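Local coordinates for protein KDGF (Halomonas sp., PDB 5FQ0) that probably converts unsaturated monouronates released from pectin and alginate into linear ketonized sugars, and carries a nickel ion in its cupin barrel, at residues S5-N9 / D10-W14. Numbering follows the deposited sequence.
Sequences SFFIN and DEHDW
The Phe7 and His12 rings form an offset stack, with centroids 4.6 Å apart and planes 23° from parallel. Phe7 CE1 lies over one face of the imidazole, near its rim, and comes within 3.4 Å of His12 CD2. At the imidazole edge sit the Ile8 carbonyl and a water. Ile8 O is 3.0 Å from His12 CD2, near the ring plane. The water lies in that plane, 2.6 Å from His12 NE2. It also accepts from Ile8 N and gives a weak bond to Glu11 OE1. Phe7 CG is anti to the backbone N (chi1 171°), which carries the ring toward His12, the residue just after the 3-10 turn. Phe7 also packs on Lys24 and Val26 of strand 21-29. With an alanine in place of Phe7, the His12 imidazole would probably lose its stacking partner, and a gap would be likely to open beside Lys24 and Val26.

The chain bends through a short 3-10 turn. Glu11 N donates to Ile8 O at 2.8 Å, and His12 N donates to Asn9 O at 3.2 Å. The extended Glu11 side chain crosses Ile8, with CD 3.6 Å from Ile8 CB. A second water joins Asn9 ND2 to Asp10 OD1, while Asn9 OD1 accepts from Lys24. A neighbouring chain pairs a strand antiparallel with strand 5-7 and offers a basic side chain that forms a salt bridge with Glu11 OE2. The turn links that shared sheet to strand 15-18 at the surface. The stack on one face and the water at NE2 would together limit rotation of the His12 ring, while the charge of Glu11 is probably balanced across the interface.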
ATOM      1  N   SER B   5      -0.129  -9.952 -12.123  1.00 34.26           N
ATOM      2  CA  SER B   5       1.112 -10.524 -11.606  1.00 29.47           C
ATOM      3  C   SER B   5       1.054 -10.651 -10.068  1.00 26.41           C
ATOM      4  O   SER B   5       0.276  -9.941  -9.400  1.00 22.70           O
ATOM      5  CB  SER B   5       2.288  -9.640 -12.071  1.00 33.86           C
ATOM      6  OG  SER B   5       3.518 -10.279 -11.838  1.00 40.46           O
ATOM      7  N   PHE B   6       1.818 -11.589  -9.515  1.00 24.14           N
ATOM      8  CA  PHE B   6       1.884 -11.796  -8.048  1.00 23.58           C
ATOM      9  C   PHE B   6       3.240 -11.395  -7.529  1.00 23.92           C
ATOM     10  O   PHE B   6       4.227 -11.495  -8.232  1.00 24.28           O
ATOM     11  CB  PHE B   6       1.641 -13.273  -7.648  1.00 23.98           C
ATOM     12  CG  PHE B   6       0.215 -13.744  -7.893  1.00 23.89           C
ATOM     13  CD1 PHE B   6      -0.818 -13.371  -7.032  1.00 23.21           C
ATOM     14  CD2 PHE B   6      -0.090 -14.536  -9.001  1.00 22.59           C
ATOM     15  CE1 PHE B   6      -2.128 -13.792  -7.256  1.00 24.12           C
ATOM     16  CE2 PHE B   6      -1.396 -14.963  -9.228  1.00 23.68           C
ATOM     17  CZ  PHE B   6      -2.412 -14.601  -8.358  1.00 23.43           C
ATOM     18  N   PHE B   7       3.297 -10.960  -6.287  1.00 21.79           N
ATOM     19  CA  PHE B   7       4.602 -10.698  -5.691  1.00 22.24           C
ATOM     20  C   PHE B   7       4.635 -11.571  -4.456  1.00 22.35           C
ATOM     21  O   PHE B   7       3.748 -11.457  -3.591  1.00 19.83           O
ATOM     22  CB  PHE B   7       4.737  -9.210  -5.290  1.00 21.98           C
ATOM     23  CG  PHE B   7       5.981  -8.911  -4.463  1.00 21.83           C
ATOM     24  CD1 PHE B   7       7.227  -8.772  -5.073  1.00 21.90           C
ATOM     25  CD2 PHE B   7       5.895  -8.760  -3.078  1.00 22.59           C
ATOM     26  CE1 PHE B   7       8.359  -8.486  -4.324  1.00 21.93           C
ATOM     27  CE2 PHE B   7       7.039  -8.482  -2.311  1.00 22.39           C
ATOM     28  CZ  PHE B   7       8.256  -8.334  -2.938  1.00 22.74           C
ATOM     29  N   ILE B   8       5.626 -12.455  -4.390  1.00 20.84           N
ATOM     30  CA  ILE B   8       5.790 -13.319  -3.252  1.00 21.49           C
ATOM     31  C   ILE B   8       7.066 -12.851  -2.553  1.00 21.93           C
ATOM     32  O   ILE B   8       8.207 -13.008  -3.058  1.00 21.85           O
ATOM     33  CB  ILE B   8       5.885 -14.805  -3.644  1.00 24.85           C
ATOM     34  CG1 ILE B   8       4.656 -15.246  -4.479  1.00 24.68           C
ATOM     35  CG2 ILE B   8       6.057 -15.687  -2.386  1.00 25.03           C
ATOM     36  CD1 ILE B   8       3.301 -15.001  -3.831  1.00 23.29           C
ATOM     37  N   ASN B   9       6.874 -12.270  -1.387  1.00 19.97           N
ATOM     38  CA  ASN B   9       7.984 -11.637  -0.697  1.00 21.04           C
ATOM     39  C   ASN B   9       9.164 -12.575  -0.478  1.00 20.52           C
ATOM     40  O   ASN B   9      10.288 -12.173  -0.657  1.00 19.48           O
ATOM     41  CB  ASN B   9       7.494 -11.110   0.626  1.00 21.03           C
ATOM     42  CG  ASN B   9       8.529 -10.279   1.345  1.00 22.98           C
ATOM     43  OD1 ASN B   9       9.184  -9.416   0.770  1.00 22.08           O
ATOM     44  ND2 ASN B   9       8.678 -10.543   2.615  1.00 25.34           N
ATOM     45  N   ASP B  10       8.896 -13.832  -0.101  1.00 21.47           N
ATOM     46  CA  ASP B  10       9.957 -14.814   0.127  1.00 23.46           C
ATOM     47  C   ASP B  10      10.751 -15.179  -1.119  1.00 23.89           C
ATOM     48  O   ASP B  10      11.772 -15.853  -1.001  1.00 22.43           O
ATOM     49  CB  ASP B  10       9.376 -16.098   0.708  1.00 30.34           C
ATOM     50  CG  ASP B  10       8.809 -15.902   2.107  1.00 34.14           C
ATOM     51  OD1 ASP B  10       9.200 -14.928   2.828  1.00 38.83           O
ATOM     52  OD2 ASP B  10       7.943 -16.726   2.477  1.00 41.70           O
ATOM     53  N   GLU B  11      10.313 -14.739  -2.309  1.00 22.01           N
ATOM     54  CA  GLU B  11      11.038 -15.067  -3.527  1.00 22.24           C
ATOM     55  C   GLU B  11      11.979 -13.955  -3.957  1.00 23.57           C
ATOM     56  O   GLU B  11      12.718 -14.143  -4.923  1.00 24.50           O
ATOM     57  CB  GLU B  11      10.077 -15.391  -4.693  1.00 23.18           C
ATOM     58  CG  GLU B  11       9.215 -16.622  -4.434  1.00 24.94           C
ATOM     59  CD  GLU B  11       8.178 -16.852  -5.534  1.00 26.31           C
ATOM     60  OE1 GLU B  11       8.192 -16.135  -6.567  1.00 26.60           O
ATOM     61  OE2 GLU B  11       7.329 -17.741  -5.344  1.00 28.62           O
ATOM     62  N   HIS B  12      11.985 -12.827  -3.244  1.00 22.10           N
ATOM     63  CA  HIS B  12      12.774 -11.647  -3.646  1.00 21.83           C
ATOM     64  C   HIS B  12      13.765 -11.170  -2.576  1.00 23.57           C
ATOM     65  O   HIS B  12      13.432 -11.127  -1.401  1.00 23.33           O
ATOM     66  CB  HIS B  12      11.834 -10.487  -4.021  1.00 21.90           C
ATOM     67  CG  HIS B  12      10.897 -10.816  -5.145  1.00 22.92           C
ATOM     68  ND1 HIS B  12      11.178 -10.506  -6.459  1.00 23.95           N
ATOM     69  CD2 HIS B  12       9.711 -11.466  -5.153  1.00 26.08           C
ATOM     70  CE1 HIS B  12      10.194 -10.936  -7.229  1.00 27.08           C
ATOM     71  NE2 HIS B  12       9.288 -11.523  -6.462  1.00 29.41           N
ATOM     72  N   ASP B  13      14.971 -10.798  -3.004  1.00 22.66           N
ATOM     73  CA  ASP B  13      16.017 -10.259  -2.124  1.00 24.49           C
ATOM     74  C   ASP B  13      15.794  -8.789  -1.835  1.00 23.10           C
ATOM     75  O   ASP B  13      15.252  -8.069  -2.687  1.00 22.76           O
ATOM     76  CB  ASP B  13      17.407 -10.352  -2.827  1.00 26.12           C
ATOM     77  CG  ASP B  13      17.856 -11.790  -3.120  1.00 30.07           C
ATOM     78  OD1 ASP B  13      17.365 -12.777  -2.525  1.00 28.54           O
ATOM     79  OD2 ASP B  13      18.769 -11.913  -3.952  1.00 37.05           O
ATOM     80  N   TRP B  14      16.266  -8.306  -0.683  1.00 20.96           N
ATOM     81  CA  TRP B  14      16.323  -6.859  -0.470  1.00 22.84           C
ATOM     82  C   TRP B  14      17.385  -6.235  -1.376  1.00 23.52           C
ATOM     83  O   TRP B  14      18.405  -6.848  -1.625  1.00 24.04           O
ATOM     84  CB  TRP B  14      16.664  -6.525   0.982  1.00 21.51           C
ATOM     85  CG  TRP B  14      15.593  -6.912   1.950  1.00 21.80           C
ATOM     86  CD1 TRP B  14      15.610  -7.981   2.773  1.00 20.80           C
ATOM     87  CD2 TRP B  14      14.351  -6.231   2.190  1.00 19.90           C
ATOM     88  NE1 TRP B  14      14.451  -8.019   3.520  1.00 22.19           N
ATOM     89  CE2 TRP B  14      13.665  -6.953   3.181  1.00 21.03           C
ATOM     90  CE3 TRP B  14      13.760  -5.081   1.670  1.00 21.04           C
ATOM     91  CZ2 TRP B  14      12.394  -6.559   3.672  1.00 20.42           C
ATOM     92  CZ3 TRP B  14      12.488  -4.690   2.153  1.00 19.83           C
ATOM     93  CH2 TRP B  14      11.831  -5.429   3.127  1.00 19.64           C
TER
HETATM   94  O   HOH W   1       7.179 -12.965  -6.755  1.00 21.79           O
HETATM   95  O   HOH W   2       7.118 -13.161   3.732  1.00 36.41           O